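Predicted acetamidase/formamidase (Thermoanaerobacter tengcongensis, PDB 3TKK) probably hydrolyses carbon-nitrogen bonds of short linear amides such as acetamide or formamide, and carries bound zinc and calcium ions. Local coordinates at residues Asn272-Gln277 with Arg286-Asn291; Thr228-Ser233 with His246-Leu251. All coordinates share one frame; numbering follows the deposited sequence.

In the fold
Interaction 2 comes first along the chain: strand 227-234 runs into helix 237-255, which folds back over it. Helix 260-270 follows, and then the hairpin of strands 272-277 and 283-290 that holds interaction 1. The centres of the two contacts lie about 9 Å apart, and both belong to one mixed sheet in which strand 283-290 sits between strands 227-234 and 272-277. The Phe-287 N to Thr-230 O distance of 2.9 Å marks where they join, and Met-248 of interaction 2 packs its CE against Phe-287 O of interaction 1. Interaction 1 is the sheet's last strand pair within this chain; helix and edge hairpin are thus fixed to one sheet bordering the second subunit.

Interaction 1 of 2, residues Asn272-Gln277 with Arg286-Asn291; sequences NAQISQ and RFSLPN
Gln-274 and Arg-286 face each other as a hydrogen-bonded antiparallel pair, and their side chains repeat the link made by their backbones. Gln-274 OE1 accepts from Arg-286 NE at 3.0 Å, with an N-H...O angle of 135°, and only weakly from Arg-286 NH2. The amide and guanidinium planes stand almost perpendicular, 89° apart, while Gln-274 CB lies over one guanidinium face. At the edge of that group, Arg-286 NH1 donates in the guanidinium plane to Ser-276 OG at 3.1 Å. The Arg-286 chain starts with CG between the backbone N and the carbonyl carbon (chi1 65°) and then runs extended to NE, which carries its end over to strand 272-277. A methionine in place of Arg-286 would probably leave Gln-274 OE1 and Ser-276 OG without these donors and strip Asp-191 of its salt-bridge partner.

Beside this pair, Asn-272 and Ser-288 exchange two backbone bonds. One water is held by Asn-272 ND2 and Ser-288 OG; a second donates to Gln-274 OE1 at 2.8 Å and also bonds Ser-288 OG. The other face carries Ala-273 and Phe-287, a non-hydrogen-bonded pair, with Ala-273 CB 4.1 Å from Phe-287 CD1. The Phe-287 ring, its CG anti to the backbone N, brings CE1 to 3.5 Å from Asn-272 N.

Farther out, Arg-286 NH2 pairs with Asp-191, Ser-276 OG bonds Thr-160, and Asn-272 OD1 accepts from Asp-191 N of the second subunit. Ser-276 lies about 6 Å, side chain to side chain, from the calcium ligand Asp-159. Such cross-strand pairing is that of a beta hairpin, here with a classic beta bulge where Ser-276 and Gln-277 both face Thr-284.

Interaction 2 of 2, residues Thr228-Ser233 with His246-Leu251; sequences TATIAS and HDMAEL
Thr-228 and Met-248 meet where helix 237-255 packs on strand 227-234, a helix laid across one face of a beta sheet. The two elements follow each other in the chain; their short segments approach to 8.4 Å between axes, with 134° between their N-to-C directions. At Thr-228 it is the carbonyl that touches: its O lies 3.4 Å from Met-248 CE. The Thr-228 hydroxyl is engaged elsewhere, with Asn-291 OD1. Ala-229 turns its methyl away from the helix and offers only backbone, its CA next to the same Met-248 methyl.

Thr-230 carries most of the strand's share of the contact. Its CG2 points into the helix surface, 3.6 Å from Met-248 N, and also meets CB and SD of that methionine; Leu-251 CD2 closes in on the same methyl at 4.0 Å. With chi1 at 39°, Thr-230 OG1 sits between the backbone N and the carbonyl carbon, which leaves CG2, anti to the carbonyl carbon, to meet Met-248 and Leu-251 while OG1 bonds Ala-244 O. That bond, one turn before Met-248, ties strand to helix beside the methyl contact. Met-248 leaves the helix with CG anti to its backbone N (chi1 -165°), then bends at chi2 and chi3, which folds SD and CE back along the strand from Thr-230 to Thr-228. Phe-267 of helix 260-270 and Leu-289 of strand 283-290 also pack on this methionine.

Ile-231 directs its side chain to the other side of the sheet, where it touches Val-222 and Arg-286. Its carbonyl is linked to the helix by one ordered water, 2.8 Å from Ile-231 O and 2.7 Å from Asp-247 OD2, the same carboxylate oxygen that bonds Asn-219 ND2.

Interaction 1 of 2, residues Asn272-Gln277 with Arg286-Asn291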
ATOM      1  N   ASN A 272      -8.372  -0.182   1.953  1.00 23.50           N
ATOM      2  CA  ASN A 272      -7.030  -0.567   1.475  1.00 21.11           C
ATOM      3  C   ASN A 272      -6.018   0.034   2.398  1.00 19.65           C
ATOM      4  O   ASN A 272      -5.903   1.305   2.479  1.00 22.28           O
ATOM      5  CB  ASN A 272      -6.799  -0.046   0.007  1.00 20.25           C
ATOM      6  CG  ASN A 272      -7.655  -0.755  -0.993  1.00 24.04           C
ATOM      7  OD1 ASN A 272      -7.576  -1.949  -1.118  1.00 23.60           O
ATOM      8  ND2 ASN A 272      -8.454  -0.012  -1.770  1.00 24.13           N
ATOM      9  N   ALA A 273      -5.331  -0.800   3.154  1.00 19.55           N
ATOM     10  CA  ALA A 273      -4.233  -0.278   3.938  1.00 19.24           C
ATOM     11  C   ALA A 273      -3.086   0.010   2.952  1.00 18.37           C
ATOM     12  O   ALA A 273      -2.823  -0.837   2.134  1.00 18.14           O
ATOM     13  CB  ALA A 273      -3.840  -1.335   4.910  1.00 19.44           C
ATOM     14  N   GLN A 274      -2.362   1.134   3.077  1.00 17.48           N
ATOM     15  CA  GLN A 274      -1.437   1.549   1.985  1.00 16.96           C
ATOM     16  C   GLN A 274      -0.260   2.164   2.737  1.00 18.18           C
ATOM     17  O   GLN A 274      -0.330   2.433   3.964  1.00 17.59           O
ATOM     18  CB  GLN A 274      -2.134   2.563   1.090  1.00 17.03           C
ATOM     19  CG  GLN A 274      -3.361   1.968   0.386  1.00 17.74           C
ATOM     20  CD  GLN A 274      -3.908   2.874  -0.701  1.00 17.98           C
ATOM     21  OE1 GLN A 274      -3.857   4.094  -0.509  1.00 19.22           O
ATOM     22  NE2 GLN A 274      -4.475   2.307  -1.840  1.00 22.49           N
ATOM     23  N   ILE A 275       0.857   2.284   2.028  1.00 16.73           N
ATOM     24  CA  ILE A 275       2.060   2.790   2.586  1.00 18.75           C
ATOM     25  C   ILE A 275       2.403   4.155   1.972  1.00 16.07           C
ATOM     26  O   ILE A 275       2.325   4.370   0.686  1.00 15.54           O
ATOM     27  CB  ILE A 275       3.227   1.787   2.294  1.00 18.71           C
ATOM     28  CG1 ILE A 275       3.088   0.494   3.159  1.00 17.01           C
ATOM     29  CG2 ILE A 275       4.610   2.369   2.692  1.00 16.25           C
ATOM     30  CD1 ILE A 275       3.975  -0.653   2.575  1.00 16.43           C
ATOM     31  N   SER A 276       2.784   5.077   2.863  1.00 15.43           N
ATOM     32  CA  SER A 276       3.294   6.404   2.398  1.00 15.23           C
ATOM     33  C   SER A 276       4.745   6.436   2.343  1.00 15.18           C
ATOM     34  O   SER A 276       5.220   6.644   1.266  1.00 15.16           O
ATOM     35  CB  SER A 276       2.716   7.594   3.141  1.00 15.24           C
ATOM     36  OG  SER A 276       1.243   7.748   2.919  1.00 15.43           O
ATOM     37  N   GLN A 277       5.471   6.144   3.520  1.00 15.32           N
ATOM     38  CA  GLN A 277       6.894   6.149   3.430  1.00 15.45           C
ATOM     39  C   GLN A 277       7.410   5.303   4.513  1.00 15.80           C
ATOM     40  O   GLN A 277       6.798   5.234   5.633  1.00 15.97           O
ATOM     41  CB  GLN A 277       7.555   7.586   3.557  1.00 15.49           C
ATOM     42  CG  GLN A 277       7.159   8.441   4.750  1.00 15.58           C
ATOM     43  CD  GLN A 277       7.901   8.011   5.998  1.00 16.03           C
ATOM     44  OE1 GLN A 277       9.038   7.472   5.864  1.00 16.62           O
ATOM     45  NE2 GLN A 277       7.424   8.485   7.171  1.00 16.26           N
ATOM     46  N   ARG A 286      -1.401   4.570   5.569  1.00 19.04           N
ATOM     47  CA  ARG A 286      -2.696   5.092   5.458  1.00 17.17           C
ATOM     48  C   ARG A 286      -3.767   4.066   5.335  1.00 20.09           C
ATOM     49  O   ARG A 286      -3.471   2.918   5.016  1.00 19.29           O
ATOM     50  CB  ARG A 286      -2.746   6.096   4.347  1.00 22.56           C
ATOM     51  CG  ARG A 286      -2.511   5.628   2.997  1.00 20.69           C
ATOM     52  CD  ARG A 286      -2.171   6.805   2.051  1.00 20.45           C
ATOM     53  NE  ARG A 286      -2.151   6.204   0.707  1.00 16.64           N
ATOM     54  CZ  ARG A 286      -1.051   5.979  -0.033  1.00 17.35           C
ATOM     55  NH1 ARG A 286       0.097   6.549   0.286  1.00 15.85           N
ATOM     56  NH2 ARG A 286      -1.179   5.411  -1.258  1.00 18.10           N
ATOM     57  N   PHE A 287      -5.014   4.437   5.622  1.00 20.13           N
ATOM     58  CA  PHE A 287      -6.139   3.544   5.253  1.00 19.97           C
ATOM     59  C   PHE A 287      -7.204   4.211   4.395  1.00 21.13           C
ATOM     60  O   PHE A 287      -7.798   5.214   4.773  1.00 19.86           O
ATOM     61  CB  PHE A 287      -6.753   2.957   6.534  1.00 19.93           C
ATOM     62  CG  PHE A 287      -7.792   1.883   6.240  1.00 22.84           C
ATOM     63  CD1 PHE A 287      -7.379   0.632   5.804  1.00 21.02           C
ATOM     64  CD2 PHE A 287      -9.149   2.103   6.499  1.00 21.82           C
ATOM     65  CE1 PHE A 287      -8.278  -0.368   5.485  1.00 21.66           C
ATOM     66  CE2 PHE A 287     -10.066   1.056   6.185  1.00 22.78           C
ATOM     67  CZ  PHE A 287      -9.638  -0.182   5.753  1.00 22.71           C
ATOM     68  N   SER A 288      -7.492   3.647   3.220  1.00 19.79           N
ATOM     69  CA  SER A 288      -8.218   4.404   2.230  1.00 20.21           C
ATOM     70  C   SER A 288      -9.520   3.688   1.950  1.00 22.34           C
ATOM     71  O   SER A 288      -9.490   2.475   1.676  1.00 23.58           O
ATOM     72  CB  SER A 288      -7.357   4.297   0.990  1.00 20.31           C
ATOM     73  OG  SER A 288      -7.865   4.951  -0.099  1.00 22.65           O
ATOM     74  N   LEU A 289     -10.647   4.435   1.842  1.00 24.51           N
ATOM     75  CA  LEU A 289     -11.960   3.942   1.382  1.00 23.51           C
ATOM     76  C   LEU A 289     -12.449   4.772   0.181  1.00 27.00           C
ATOM     77  O   LEU A 289     -12.134   5.928   0.061  1.00 27.73           O
ATOM     78  CB  LEU A 289     -12.998   4.034   2.495  1.00 24.45           C
ATOM     79  CG  LEU A 289     -12.780   2.976   3.568  1.00 24.44           C
ATOM     80  CD1 LEU A 289     -13.307   3.447   4.970  1.00 24.97           C
ATOM     81  CD2 LEU A 289     -13.488   1.648   3.082  1.00 25.47           C
ATOM     82  N   PRO A 290     -13.196   4.164  -0.708  1.00 27.31           N
ATOM     83  CA  PRO A 290     -13.831   4.906  -1.771  1.00 27.20           C
ATOM     84  C   PRO A 290     -14.751   5.964  -1.197  1.00 27.75           C
ATOM     85  O   PRO A 290     -15.545   5.694  -0.344  1.00 28.03           O
ATOM     86  CB  PRO A 290     -14.673   3.828  -2.521  1.00 29.29           C
ATOM     87  CG  PRO A 290     -14.023   2.550  -2.218  1.00 27.71           C
ATOM     88  CD  PRO A 290     -13.590   2.749  -0.704  1.00 28.71           C
ATOM     89  N   ASN A 291     -14.747   7.176  -1.748  1.00 32.32           N
ATOM     90  CA  ASN A 291     -15.681   8.209  -1.270  1.00 30.80           C
ATOM     91  C   ASN A 291     -17.153   7.812  -1.295  1.00 33.65           C
ATOM     92  O   ASN A 291     -17.927   8.250  -0.454  1.00 33.56           O
ATOM     93  CB  ASN A 291     -15.502   9.504  -2.048  1.00 31.47           C
ATOM     94  CG  ASN A 291     -14.151  10.107  -1.829  1.00 26.08           C
ATOM     95  OD1 ASN A 291     -13.467   9.872  -0.778  1.00 30.89           O
ATOM     96  ND2 ASN A 291     -13.774  10.969  -2.717  1.00 26.03           N
TER
HETATM   97  O   HOH W   1      -8.672   2.886  -1.810  1.00  3.51           O
HETATM   98  O   HOH W   2      -5.887   5.741  -1.588  1.00  4.07           O

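Interaction 2 of 2, residues Thr228-Ser233 with His246-Leu251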
ATOM      1  N   THR A 228     -10.843   8.534   0.406  1.00 22.21           N
ATOM      2  CA  THR A 228     -10.672   9.299   1.599  1.00 21.78           C
ATOM      3  C   THR A 228      -9.815   8.430   2.466  1.00 20.99           C
ATOM      4  O   THR A 228     -10.133   7.246   2.646  1.00 21.33           O
ATOM      5  CB  THR A 228     -12.053   9.555   2.349  1.00 22.95           C
ATOM      6  OG1 THR A 228     -12.787  10.510   1.584  1.00 24.86           O
ATOM      7  CG2 THR A 228     -11.776  10.314   3.707  1.00 22.60           C
ATOM      8  N   ALA A 229      -8.684   8.927   2.977  1.00 20.06           N
ATOM      9  CA  ALA A 229      -7.815   7.949   3.651  1.00 20.71           C
ATOM     10  C   ALA A 229      -7.330   8.555   4.934  1.00 19.19           C
ATOM     11  O   ALA A 229      -6.933   9.704   4.872  1.00 18.87           O
ATOM     12  CB  ALA A 229      -6.564   7.731   2.766  1.00 19.83           C
ATOM     13  N   THR A 230      -7.302   7.810   6.056  1.00 19.38           N
ATOM     14  CA  THR A 230      -6.812   8.397   7.271  1.00 19.28           C
ATOM     15  C   THR A 230      -5.358   8.197   7.110  1.00 19.22           C
ATOM     16  O   THR A 230      -4.974   7.198   6.395  1.00 18.14           O
ATOM     17  CB  THR A 230      -7.358   7.573   8.493  1.00 20.06           C
ATOM     18  OG1 THR A 230      -7.332   6.148   8.151  1.00 20.13           O
ATOM     19  CG2 THR A 230      -8.925   7.898   8.738  1.00 21.18           C
ATOM     20  N   ILE A 231      -4.516   9.049   7.770  1.00 18.09           N
ATOM     21  CA  ILE A 231      -3.023   8.908   7.664  1.00 17.41           C
ATOM     22  C   ILE A 231      -2.490   8.768   9.102  1.00 18.10           C
ATOM     23  O   ILE A 231      -3.053   9.437  10.006  1.00 18.24           O
ATOM     24  CB  ILE A 231      -2.451  10.217   7.168  1.00 17.00           C
ATOM     25  CG1 ILE A 231      -3.146  10.688   5.818  1.00 18.92           C
ATOM     26  CG2 ILE A 231      -0.847  10.113   6.983  1.00 16.85           C
ATOM     27  CD1 ILE A 231      -2.848   9.818   4.757  1.00 22.66           C
ATOM     28  N   ALA A 232      -1.520   7.912   9.367  1.00 17.58           N
ATOM     29  CA  ALA A 232      -0.906   7.943  10.734  1.00 19.01           C
ATOM     30  C   ALA A 232       0.579   7.612  10.663  1.00 19.31           C
ATOM     31  O   ALA A 232       0.946   6.904   9.719  1.00 17.28           O
ATOM     32  CB  ALA A 232      -1.532   6.902  11.581  1.00 18.79           C
ATOM     33  N   SER A 233       1.381   7.974  11.734  1.00 18.13           N
ATOM     34  CA  SER A 233       2.790   7.649  11.701  1.00 18.04           C
ATOM     35  C   SER A 233       3.146   7.066  13.074  1.00 18.98           C
ATOM     36  O   SER A 233       2.484   7.390  14.019  1.00 19.61           O
ATOM     37  CB  SER A 233       3.652   8.936  11.375  1.00 17.71           C
ATOM     38  OG  SER A 233       3.116   9.573  10.173  1.00 19.54           O
ATOM     39  N   HIS A 246      -7.851   2.162  13.071  1.00 23.79           N
ATOM     40  CA  HIS A 246      -8.657   2.557  14.192  1.00 26.09           C
ATOM     41  C   HIS A 246      -9.273   3.937  14.046  1.00 24.90           C
ATOM     42  O   HIS A 246     -10.415   4.127  14.512  1.00 26.03           O
ATOM     43  CB  HIS A 246      -7.875   2.459  15.564  1.00 27.05           C
ATOM     44  CG  HIS A 246      -7.633   1.047  16.005  1.00 28.36           C
ATOM     45  ND1 HIS A 246      -8.441   0.406  16.918  1.00 31.82           N
ATOM     46  CD2 HIS A 246      -6.620   0.192  15.740  1.00 26.06           C
ATOM     47  CE1 HIS A 246      -8.016  -0.828  17.095  1.00 28.16           C
ATOM     48  NE2 HIS A 246      -6.880  -0.952  16.443  1.00 31.33           N
ATOM     49  N   ASP A 247      -8.556   4.901  13.419  1.00 23.72           N
ATOM     50  CA  ASP A 247      -9.030   6.257  13.367  1.00 23.72           C
ATOM     51  C   ASP A 247     -10.196   6.221  12.361  1.00 24.12           C
ATOM     52  O   ASP A 247     -11.187   6.890  12.611  1.00 24.82           O
ATOM     53  CB  ASP A 247      -7.956   7.317  12.910  1.00 22.51           C
ATOM     54  CG  ASP A 247      -6.868   7.585  13.988  1.00 25.70           C
ATOM     55  OD1 ASP A 247      -7.073   7.391  15.242  1.00 23.50           O
ATOM     56  OD2 ASP A 247      -5.788   7.990  13.554  1.00 21.71           O
ATOM     57  N   MET A 248     -10.060   5.510  11.228  1.00 23.46           N
ATOM     58  CA  MET A 248     -11.171   5.309  10.350  1.00 24.01           C
ATOM     59  C   MET A 248     -12.360   4.572  10.990  1.00 25.78           C
ATOM     60  O   MET A 248     -13.535   4.904  10.627  1.00 26.41           O
ATOM     61  CB  MET A 248     -10.813   4.614   9.024  1.00 24.19           C
ATOM     62  CG  MET A 248     -11.931   4.745   7.994  1.00 23.95           C
ATOM     63  SD  MET A 248     -12.061   6.303   7.129  1.00 24.38           S
ATOM     64  CE  MET A 248     -10.867   6.061   5.745  1.00 22.27           C
ATOM     65  N   ALA A 249     -12.094   3.569  11.861  1.00 25.98           N
ATOM     66  CA  ALA A 249     -13.178   2.819  12.511  1.00 27.57           C
ATOM     67  C   ALA A 249     -13.965   3.768  13.482  1.00 29.43           C
ATOM     68  O   ALA A 249     -15.209   3.711  13.647  1.00 33.06           O
ATOM     69  CB  ALA A 249     -12.633   1.595  13.288  1.00 27.92           C
ATOM     70  N   GLU A 250     -13.236   4.595  14.204  1.00 29.61           N
ATOM     71  CA  GLU A 250     -13.886   5.587  15.045  1.00 32.18           C
ATOM     72  C   GLU A 250     -14.740   6.616  14.222  1.00 29.40           C
ATOM     73  O   GLU A 250     -15.834   6.980  14.661  1.00 30.55           O
ATOM     74  CB  GLU A 250     -12.831   6.241  15.978  1.00 33.41           C
ATOM     75  CG  GLU A 250     -13.346   7.328  16.873  1.00 40.10           C
ATOM     76  CD  GLU A 250     -14.025   6.795  18.137  1.00 44.95           C
ATOM     77  OE1 GLU A 250     -14.144   5.537  18.300  1.00 47.14           O
ATOM     78  OE2 GLU A 250     -14.439   7.656  18.999  1.00 48.92           O
ATOM     79  N   LEU A 251     -14.270   7.099  13.066  1.00 29.31           N
ATOM     80  CA  LEU A 251     -15.098   7.974  12.234  1.00 29.22           C
ATOM     81  C   LEU A 251     -16.376   7.249  11.941  1.00 30.05           C
ATOM     82  O   LEU A 251     -17.452   7.817  12.062  1.00 30.78           O
ATOM     83  CB  LEU A 251     -14.504   8.356  10.891  1.00 30.27           C
ATOM     84  CG  LEU A 251     -13.712   9.680  10.722  1.00 35.11           C
ATOM     85  CD1 LEU A 251     -13.978  10.807  11.798  1.00 31.86           C
ATOM     86  CD2 LEU A 251     -12.201   9.486  10.421  1.00 32.08           C
TER
HETATM   87  O   HOH W   3      -5.380   8.232  10.851  1.00  4.86           O